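Local coordinates for protein geranyltranstransferase (Agrobacterium tumefaciens, PDB 2H8O) that probably catalyses the synthesis of farnesyl diphosphate from geranyl diphosphate and isopentenyl diphosphate, as a mainly helical polyprenyl synthetase and geranyltranstransferase, at residues M77-L82 with R144-A149; R89-I94 with A320-A325; F258-D263 with A296-K301. All coordinates share one frame; numbering follows the deposited sequence.

Contact 1: residues M77-L82 with R144-A149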
loop_
_atom_site.group_PDB
_atom_site.type_symbol
_atom_site.label_atom_id
_atom_site.label_comp_id
_atom_site.label_asym_id
_atom_site.label_seq_id
_atom_site.Cartn_x
_atom_site.Cartn_y
_atom_site.Cartn_z
ATOM N N MET A 77 -12.843 -5.006 6.688
ATOM C CA MET A 77 -11.689 -4.263 7.199
ATOM C C MET A 77 -11.778 -4.137 8.723
ATOM O O MET A 77 -10.802 -4.381 9.415
ATOM C CB MET A 77 -11.566 -2.870 6.556
ATOM C CG MET A 77 -11.343 -2.875 5.027
ATOM S SD MET A 77 -11.561 -1.232 4.194
ATOM C CE MET A 77 -10.117 -0.352 4.862
ATOM N N ARG A 78 -12.932 -3.718 9.241
ATOM C CA ARG A 78 -13.119 -3.616 10.681
ATOM C C ARG A 78 -12.898 -4.955 11.383
ATOM O O ARG A 78 -12.290 -5.007 12.468
ATOM C CB ARG A 78 -14.505 -3.099 11.007
ATOM C CG ARG A 78 -14.787 -1.662 10.614
ATOM C CD ARG A 78 -16.252 -1.343 10.845
ATOM N NE ARG A 78 -16.593 -0.012 10.352
ATOM C CZ ARG A 78 -17.749 0.325 9.793
ATOM N NH1 ARG A 78 -17.939 1.575 9.391
ATOM N NH2 ARG A 78 -18.736 -0.569 9.647
ATOM N N HIS A 79 -13.380 -6.035 10.769
ATOM C CA HIS A 79 -13.203 -7.369 11.333
ATOM C C HIS A 79 -11.713 -7.705 11.408
ATOM O O HIS A 79 -11.231 -8.243 12.405
ATOM C CB HIS A 79 -13.956 -8.431 10.528
ATOM C CG HIS A 79 -14.024 -9.758 11.224
ATOM N ND1 HIS A 79 -14.849 -9.986 12.304
ATOM C CD2 HIS A 79 -13.331 -10.907 11.030
ATOM C CE1 HIS A 79 -14.682 -11.229 12.725
ATOM N NE2 HIS A 79 -13.774 -11.812 11.963
ATOM N N GLY A 80 -10.980 -7.370 10.353
ATOM C CA GLY A 80 -9.546 -7.614 10.312
ATOM C C GLY A 80 -8.815 -6.871 11.413
ATOM O O GLY A 80 -7.901 -7.398 12.048
ATOM N N VAL A 81 -9.234 -5.634 11.656
ATOM C CA VAL A 81 -8.651 -4.819 12.728
ATOM C C VAL A 81 -9.062 -5.339 14.119
ATOM O O VAL A 81 -8.235 -5.418 15.022
ATOM C CB VAL A 81 -8.981 -3.334 12.542
ATOM C CG1 VAL A 81 -8.519 -2.503 13.721
ATOM C CG2 VAL A 81 -8.322 -2.797 11.271
ATOM N N LEU A 82 -10.314 -5.731 14.277
ATOM C CA LEU A 82 -10.794 -6.312 15.537
ATOM C C LEU A 82 -9.943 -7.494 15.993
ATOM O O LEU A 82 -9.643 -7.622 17.184
ATOM C CB LEU A 82 -12.249 -6.778 15.377
ATOM C CG LEU A 82 -12.885 -7.248 16.680
ATOM C CD1 LEU A 82 -13.091 -6.064 17.594
ATOM C CD2 LEU A 82 -14.195 -7.941 16.352
ATOM N N ARG A 144 -13.354 -16.444 6.127
ATOM C CA ARG A 144 -14.406 -17.339 6.637
ATOM C C ARG A 144 -15.697 -16.585 6.938
ATOM O O ARG A 144 -16.778 -17.043 6.568
ATOM C CB ARG A 144 -13.909 -18.081 7.877
ATOM C CG ARG A 144 -12.754 -19.008 7.579
ATOM C CD ARG A 144 -13.223 -20.317 7.026
ATOM N NE ARG A 144 -13.942 -21.055 8.059
ATOM C CZ ARG A 144 -14.531 -22.234 7.886
ATOM N NH1 ARG A 144 -14.498 -22.842 6.701
ATOM N NH2 ARG A 144 -15.159 -22.806 8.903
ATOM N N LYS A 145 -15.599 -15.435 7.594
ATOM C CA LYS A 145 -16.781 -14.622 7.905
ATOM C C LYS A 145 -17.398 -13.955 6.658
ATOM O O LYS A 145 -18.625 -13.802 6.555
ATOM C CB LYS A 145 -16.423 -13.572 8.964
ATOM C CG LYS A 145 -17.583 -12.688 9.392
ATOM C CD LYS A 145 -17.245 -11.900 10.645
ATOM C CE LYS A 145 -18.459 -11.081 11.128
ATOM N NZ LYS A 145 -19.493 -11.902 11.823
ATOM N N PHE A 146 -16.546 -13.571 5.709
ATOM C CA PHE A 146 -16.965 -12.969 4.448
ATOM C C PHE A 146 -16.685 -13.987 3.343
ATOM O O PHE A 146 -17.365 -15.017 3.258
ATOM C CB PHE A 146 -16.258 -11.607 4.253
ATOM C CG PHE A 146 -16.603 -10.621 5.338
ATOM C CD1 PHE A 146 -17.655 -9.735 5.184
ATOM C CD2 PHE A 146 -15.930 -10.648 6.551
ATOM C CE1 PHE A 146 -18.008 -8.866 6.209
ATOM C CE2 PHE A 146 -16.272 -9.780 7.578
ATOM C CZ PHE A 146 -17.314 -8.883 7.400
ATOM N N ASP A 147 -15.702 -13.711 2.498
ATOM C CA ASP A 147 -15.208 -14.682 1.528
ATOM C C ASP A 147 -13.772 -14.317 1.153
ATOM O O ASP A 147 -13.249 -13.285 1.602
ATOM C CB ASP A 147 -16.128 -14.815 0.304
ATOM C CG ASP A 147 -16.319 -13.526 -0.481
ATOM O OD1 ASP A 147 -15.463 -12.622 -0.480
ATOM O OD2 ASP A 147 -17.340 -13.449 -1.185
ATOM N N GLU A 148 -13.130 -15.166 0.347
ATOM C CA GLU A 148 -11.711 -14.954 0.034
ATOM C C GLU A 148 -11.500 -13.638 -0.739
ATOM O O GLU A 148 -10.590 -12.889 -0.424
ATOM C CB GLU A 148 -11.118 -16.134 -0.743
ATOM C CG GLU A 148 -10.872 -17.360 0.112
ATOM C CD GLU A 148 -10.253 -18.503 -0.661
ATOM O OE1 GLU A 148 -9.373 -18.261 -1.504
ATOM O OE2 GLU A 148 -10.647 -19.652 -0.398
ATOM N N ALA A 149 -12.335 -13.352 -1.743
ATOM C CA ALA A 149 -12.239 -12.090 -2.495
ATOM C C ALA A 149 -12.286 -10.853 -1.576
ATOM O O ALA A 149 -11.470 -9.929 -1.680
ATOM C CB ALA A 149 -13.377 -12.010 -3.524
#
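H79 hydrogen-bonds through NE2 to the backbone O of P140, while K145 lies across one face of the same ring. The bond to a carbonyl oxygen is consistent with a proton on NE2, and it would limit turning of the imidazole. K145 and F146 reach the histidine through carbon atoms. K145 CD stands 3.5 Å from the centroid of the H79 ring, 19° off the ring normal, which makes a CH-pi contact. Its nearest ring atom is H79 CE1, 3.4 Å from K145 CD. The lysine chain runs extended as far as CE and bends only at its last torsion (chi4 77°). K145 NZ lies 5.0 Å from H79 ND1, not in contact, and the methylene carbons do the touching. F146 comes in nearer the backbone of helix 71-82. The edge of its ring meets the root of the histidine, with F146 CE2 4.0 Å from H79 CB. The same phenyl ring also packs on N72, E75 and A76, one to two turns back along that helix. F146 is the first residue to leave the helical conformation after helix 142-145, and D147 then caps the start of helix 148-167. The arrangement is the break between helix 142-145 and helix 148-167, packed on helix 71-82, just after the short hairpin 135-140, within the mainly helical polyprenyl synthetase fold.

Contact 2: residues R89-I94 with A320-A325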
loop_
_atom_site.group_PDB
_atom_site.type_symbol
_atom_site.label_atom_id
_atom_site.label_comp_id
_atom_site.label_asym_id
_atom_site.label_seq_id
_atom_site.Cartn_x
_atom_site.Cartn_y
_atom_site.Cartn_z
ATOM N N ARG A 89 2.446 -2.795 18.359
ATOM C CA ARG A 89 3.109 -1.904 17.400
ATOM C C ARG A 89 2.716 -0.411 17.615
ATOM O O ARG A 89 3.599 0.444 17.748
ATOM C CB ARG A 89 2.910 -2.404 15.967
ATOM C CG ARG A 89 3.681 -3.706 15.773
ATOM C CD ARG A 89 3.267 -4.491 14.548
ATOM N NE ARG A 89 3.858 -5.834 14.546
ATOM C CZ ARG A 89 3.423 -6.845 15.290
ATOM N NH1 ARG A 89 2.375 -6.702 16.113
ATOM N NH2 ARG A 89 4.026 -8.019 15.216
ATOM N N PRO A 90 1.404 -0.101 17.683
ATOM C CA PRO A 90 1.036 1.255 18.085
ATOM C C PRO A 90 1.596 1.693 19.442
ATOM O O PRO A 90 1.966 2.849 19.604
ATOM C CB PRO A 90 -0.494 1.224 18.135
ATOM C CG PRO A 90 -0.915 -0.033 17.619
ATOM C CD PRO A 90 0.234 -0.901 17.280
ATOM N N PHE A 91 1.648 0.775 20.406
ATOM C CA PHE A 91 2.214 1.078 21.706
ATOM C C PHE A 91 3.628 1.623 21.538
ATOM O O PHE A 91 4.008 2.646 22.138
ATOM C CB PHE A 91 2.230 -0.167 22.595
ATOM C CG PHE A 91 3.059 -0.016 23.819
ATOM C CD1 PHE A 91 2.500 0.389 25.019
ATOM C CD2 PHE A 91 4.425 -0.263 23.777
ATOM C CE1 PHE A 91 3.307 0.526 26.152
ATOM C CE2 PHE A 91 5.209 -0.115 24.909
ATOM C CZ PHE A 91 4.653 0.267 26.073
ATOM N N LEU A 92 4.419 0.932 20.713
ATOM C CA LEU A 92 5.817 1.300 20.531
ATOM C C LEU A 92 5.958 2.664 19.843
ATOM O O LEU A 92 6.821 3.482 20.218
ATOM C CB LEU A 92 6.576 0.206 19.766
ATOM C CG LEU A 92 6.766 -1.116 20.534
ATOM C CD1 LEU A 92 7.198 -2.236 19.582
ATOM C CD2 LEU A 92 7.763 -0.952 21.678
ATOM N N VAL A 93 5.108 2.938 18.859
ATOM C CA VAL A 93 5.099 4.255 18.214
ATOM C C VAL A 93 4.776 5.372 19.232
ATOM O O VAL A 93 5.529 6.365 19.394
ATOM C CB VAL A 93 4.124 4.314 17.041
ATOM C CG1 VAL A 93 4.109 5.735 16.460
ATOM C CG2 VAL A 93 4.497 3.276 15.962
ATOM N N ILE A 94 3.667 5.194 19.929
ATOM C CA ILE A 94 3.205 6.163 20.920
ATOM C C ILE A 94 4.292 6.419 21.964
ATOM O O ILE A 94 4.566 7.567 22.335
ATOM C CB ILE A 94 1.906 5.649 21.592
ATOM C CG1 ILE A 94 0.739 5.680 20.582
ATOM C CG2 ILE A 94 1.568 6.486 22.843
ATOM C CD1 ILE A 94 -0.448 4.846 20.976
ATOM N N ALA A 320 12.632 6.577 30.163
ATOM C CA ALA A 320 12.697 5.352 29.344
ATOM C C ALA A 320 12.081 4.122 30.041
ATOM O O ALA A 320 12.051 3.040 29.484
ATOM C CB ALA A 320 14.157 5.065 28.931
ATOM N N ALA A 321 11.560 4.285 31.253
ATOM C CA ALA A 321 11.064 3.146 32.038
ATOM C C ALA A 321 9.996 2.317 31.326
ATOM O O ALA A 321 10.019 1.087 31.399
ATOM C CB ALA A 321 10.502 3.630 33.388
ATOM N N ILE A 322 9.067 2.996 30.663
ATOM C CA ILE A 322 7.971 2.312 29.964
ATOM C C ILE A 322 8.472 1.454 28.813
ATOM O O ILE A 322 8.054 0.309 28.651
ATOM C CB ILE A 322 6.919 3.324 29.459
ATOM C CG1 ILE A 322 6.135 3.857 30.662
ATOM C CG2 ILE A 322 5.988 2.689 28.448
ATOM C CD1 ILE A 322 5.238 4.979 30.340
ATOM N N LEU A 323 9.359 2.004 27.998
ATOM C CA LEU A 323 9.927 1.226 26.887
ATOM C C LEU A 323 10.830 0.111 27.374
ATOM O O LEU A 323 10.857 -0.964 26.784
ATOM C CB LEU A 323 10.672 2.119 25.912
ATOM C CG LEU A 323 9.756 2.877 24.956
ATOM C CD1 LEU A 323 10.546 3.954 24.210
ATOM C CD2 LEU A 323 9.026 1.924 23.981
ATOM N N ILE A 324 11.582 0.362 28.438
ATOM C CA ILE A 324 12.425 -0.691 29.021
ATOM C C ILE A 324 11.542 -1.823 29.572
ATOM O O ILE A 324 11.859 -3.000 29.386
ATOM C CB ILE A 324 13.384 -0.116 30.070
ATOM C CG1 ILE A 324 14.456 0.694 29.341
ATOM C CG2 ILE A 324 14.028 -1.229 30.920
ATOM C CD1 ILE A 324 15.355 1.466 30.252
ATOM N N ALA A 325 10.411 -1.467 30.182
ATOM C CA ALA A 325 9.436 -2.453 30.677
ATOM C C ALA A 325 8.857 -3.279 29.529
ATOM O O ALA A 325 8.606 -4.472 29.687
ATOM C CB ALA A 325 8.328 -1.776 31.451
#
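F91 and L92 on one helix meet I322 and L323 on the other, and the contact is entirely apolar. The aromatic part belongs to F91. Its CG is anti to the backbone N (chi1 167°), and this carries the ring across to the second helix. There F91 CZ rests 3.6 Å from the branch methyl I322 CG2. A looser touch joins F91 CE2 to L323 CD2 at 4.4 Å. The aliphatic part is one methyl pair: L92 CD2 lies 3.9 Å from L323 CD2, where the two leucine side chains slant past each other. Helical backbone bonds frame both sides, for example I94 N to P90 O and A325 N to A321 O. The short helical segments run roughly antiparallel, at 152°, with axes 10.9 Å apart at closest approach. The side chains of F91, L92, I322 and L323 bridge this distance. F91 also stacks edge-to-face with F39 of helix 34-57, and R42 of that helix touches both F91 and I322. L92 packs on L226 and A229 of helix 211-237. The contact thus joins helix 88-99 to the C-terminal helix 321-331, with helices 34-57 and 211-237 packed around it.

Contact 3: residues F258-D263 with A296-K301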
loop_
_atom_site.group_PDB
_atom_site.type_symbol
_atom_site.label_atom_id
_atom_site.label_comp_id
_atom_site.label_asym_id
_atom_site.label_seq_id
_atom_site.Cartn_x
_atom_site.Cartn_y
_atom_site.Cartn_z
ATOM N N PHE A 258 11.203 -10.384 20.550
ATOM C CA PHE A 258 9.833 -10.783 20.213
ATOM C C PHE A 258 9.814 -12.146 19.532
ATOM O O PHE A 258 9.049 -13.029 19.906
ATOM C CB PHE A 258 9.212 -9.702 19.333
ATOM C CG PHE A 258 7.805 -9.993 18.870
ATOM C CD1 PHE A 258 6.716 -9.459 19.544
ATOM C CD2 PHE A 258 7.588 -10.767 17.738
ATOM C CE1 PHE A 258 5.428 -9.707 19.106
ATOM C CE2 PHE A 258 6.317 -11.021 17.294
ATOM C CZ PHE A 258 5.230 -10.497 17.973
ATOM N N GLN A 259 10.704 -12.318 18.561
ATOM C CA GLN A 259 10.788 -13.564 17.799
ATOM C C GLN A 259 11.231 -14.744 18.669
ATOM O O GLN A 259 10.597 -15.803 18.652
ATOM C CB GLN A 259 11.761 -13.377 16.626
ATOM C CG GLN A 259 11.858 -14.570 15.690
ATOM C CD GLN A 259 10.536 -14.858 15.024
ATOM O OE1 GLN A 259 9.900 -13.949 14.470
ATOM N NE2 GLN A 259 10.088 -16.116 15.084
ATOM N N LEU A 260 12.319 -14.570 19.423
ATOM C CA LEU A 260 12.838 -15.625 20.304
ATOM C C LEU A 260 11.823 -16.043 21.358
ATOM O O LEU A 260 11.580 -17.224 21.556
ATOM C CB LEU A 260 14.099 -15.167 21.025
ATOM C CG LEU A 260 15.468 -15.406 20.415
ATOM C CD1 LEU A 260 16.519 -14.897 21.368
ATOM C CD2 LEU A 260 15.684 -16.887 20.117
ATOM N N ALA A 261 11.237 -15.063 22.040
ATOM C CA ALA A 261 10.263 -15.353 23.090
ATOM C C ALA A 261 9.121 -16.180 22.524
ATOM O O ALA A 261 8.666 -17.130 23.168
ATOM C CB ALA A 261 9.727 -14.054 23.728
ATOM N N ASP A 262 8.678 -15.826 21.321
ATOM C CA ASP A 262 7.555 -16.507 20.682
ATOM C C ASP A 262 7.919 -17.943 20.335
ATOM O O ASP A 262 7.137 -18.866 20.589
ATOM C CB ASP A 262 7.091 -15.768 19.425
ATOM C CG ASP A 262 5.648 -16.073 19.079
ATOM O OD1 ASP A 262 4.769 -15.760 19.917
ATOM O OD2 ASP A 262 5.389 -16.625 17.987
ATOM N N ASP A 263 9.109 -18.136 19.764
ATOM C CA ASP A 263 9.560 -19.471 19.401
ATOM C C ASP A 263 9.817 -20.328 20.643
ATOM O O ASP A 263 9.580 -21.528 20.614
ATOM C CB ASP A 263 10.800 -19.413 18.497
ATOM C CG ASP A 263 10.490 -18.853 17.114
ATOM O OD1 ASP A 263 9.338 -18.997 16.642
ATOM O OD2 ASP A 263 11.402 -18.266 16.494
ATOM N N ALA A 296 18.498 -23.330 25.999
ATOM C CA ALA A 296 19.430 -22.650 26.905
ATOM C C ALA A 296 20.108 -21.462 26.215
ATOM O O ALA A 296 20.237 -20.379 26.804
ATOM C CB ALA A 296 20.479 -23.634 27.434
ATOM N N TRP A 297 20.524 -21.664 24.968
ATOM C CA TRP A 297 21.121 -20.591 24.181
ATOM C C TRP A 297 20.099 -19.468 23.998
ATOM O O TRP A 297 20.417 -18.294 24.164
ATOM C CB TRP A 297 21.581 -21.101 22.809
ATOM C CG TRP A 297 22.109 -20.005 21.933
ATOM C CD1 TRP A 297 23.412 -19.597 21.817
ATOM C CD2 TRP A 297 21.345 -19.157 21.071
ATOM N NE1 TRP A 297 23.498 -18.549 20.929
ATOM C CE2 TRP A 297 22.246 -18.259 20.456
ATOM C CE3 TRP A 297 19.988 -19.073 20.754
ATOM C CZ2 TRP A 297 21.828 -17.289 19.542
ATOM C CZ3 TRP A 297 19.572 -18.105 19.845
ATOM C CH2 TRP A 297 20.488 -17.229 19.250
ATOM N N ALA A 298 18.873 -19.848 23.658
ATOM C CA ALA A 298 17.817 -18.874 23.374
ATOM C C ALA A 298 17.462 -18.042 24.607
ATOM O O ALA A 298 17.283 -16.829 24.516
ATOM C CB ALA A 298 16.584 -19.575 22.819
ATOM N N ARG A 299 17.372 -18.684 25.763
ATOM C CA ARG A 299 17.008 -17.973 26.982
ATOM C C ARG A 299 18.097 -16.990 27.417
ATOM O O ARG A 299 17.795 -15.895 27.891
ATOM C CB ARG A 299 16.616 -18.960 28.100
ATOM C CG ARG A 299 15.302 -19.699 27.793
ATOM C CD ARG A 299 14.692 -20.394 29.013
ATOM N NE ARG A 299 13.621 -21.319 28.629
ATOM C CZ ARG A 299 12.391 -20.964 28.237
ATOM N NH1 ARG A 299 12.018 -19.685 28.171
ATOM N NH2 ARG A 299 11.509 -21.907 27.903
ATOM N N GLU A 300 19.361 -17.364 27.237
ATOM C CA GLU A 300 20.471 -16.453 27.531
ATOM C C GLU A 300 20.500 -15.283 26.533
ATOM O O GLU A 300 20.702 -14.144 26.932
ATOM C CB GLU A 300 21.811 -17.206 27.537
ATOM C CG GLU A 300 23.074 -16.325 27.527
ATOM C CD GLU A 300 23.170 -15.359 28.705
ATOM O OE1 GLU A 300 23.912 -14.358 28.580
ATOM O OE2 GLU A 300 22.517 -15.589 29.750
ATOM N N LYS A 301 20.288 -15.574 25.254
ATOM C CA LYS A 301 20.283 -14.532 24.222
ATOM C C LYS A 301 19.135 -13.536 24.450
ATOM O O LYS A 301 19.319 -12.335 24.274
ATOM C CB LYS A 301 20.223 -15.157 22.823
ATOM C CG LYS A 301 20.258 -14.173 21.643
ATOM C CD LYS A 301 21.495 -13.248 21.648
ATOM C CE LYS A 301 22.784 -13.940 21.248
ATOM N NZ LYS A 301 23.010 -13.921 19.762
#
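L260 and A298 mark the closest backbone approach of segments 258-263 and 296-301, which run roughly antiparallel. L260 CA lies 6.7 Å from A298 CA. The axes of the two segments come within 9.9 Å, and their directions differ by 142°. Within segment 258-263, L260 makes all the contacts to segment 296-301, and its two methyls divide the work. L260 CD2 meets the small side chain of the alanine, 3.9 Å from A298 CB, and also lies 4.1 Å from W297 CZ3. L260 CD1 touches the backbone at A298 O and the aliphatic root of the lysine, 3.8 Å from K301 CG. The leucine side chain stands at about a right angle to both W297 and K301. K301 lies one turn on from the tryptophan and sets its CB over the rim of one indole face. Its chain then curls at three successive torsions, and the amine leads away from L260. On another side of helix 241-267, Q259 NE2 donates to D263 OD2 one turn later, at 2.9 Å and nearly straight (171°). Q259 OE1 is bonded to T222 OG1 of helix 211-237, so both ends of that amide are tied. D262 and D263 belong to the second aspartate-rich motif of the family. The contact places helix 295-312 against helix 241-267, with the short helix 289-293 alongside: V290 touches both A298 and D263.

From the N terminus, helix 71-82 opens contact 1 and the following helix 88-99 opens contact 2. Contact 1 closes first, at 144-149, after the hairpin 135-140. Contact 2 stays open until 320-325, so these two cross along the chain. Contact 3 opens and closes after contact 1 has closed and before contact 2 closes, from 258-263 to 296-301. It follows contact 1 in series and lies within the span of contact 2. In space, contacts 1 and 2 lie on opposite sides of the chain's centre. Contacts 2 and 3 do touch: R89 NH2 packs 3.9 Å from F258 CZ. Together, contacts 2 and 3 bring the last two helices, 295-312 and 321-331, onto earlier ones.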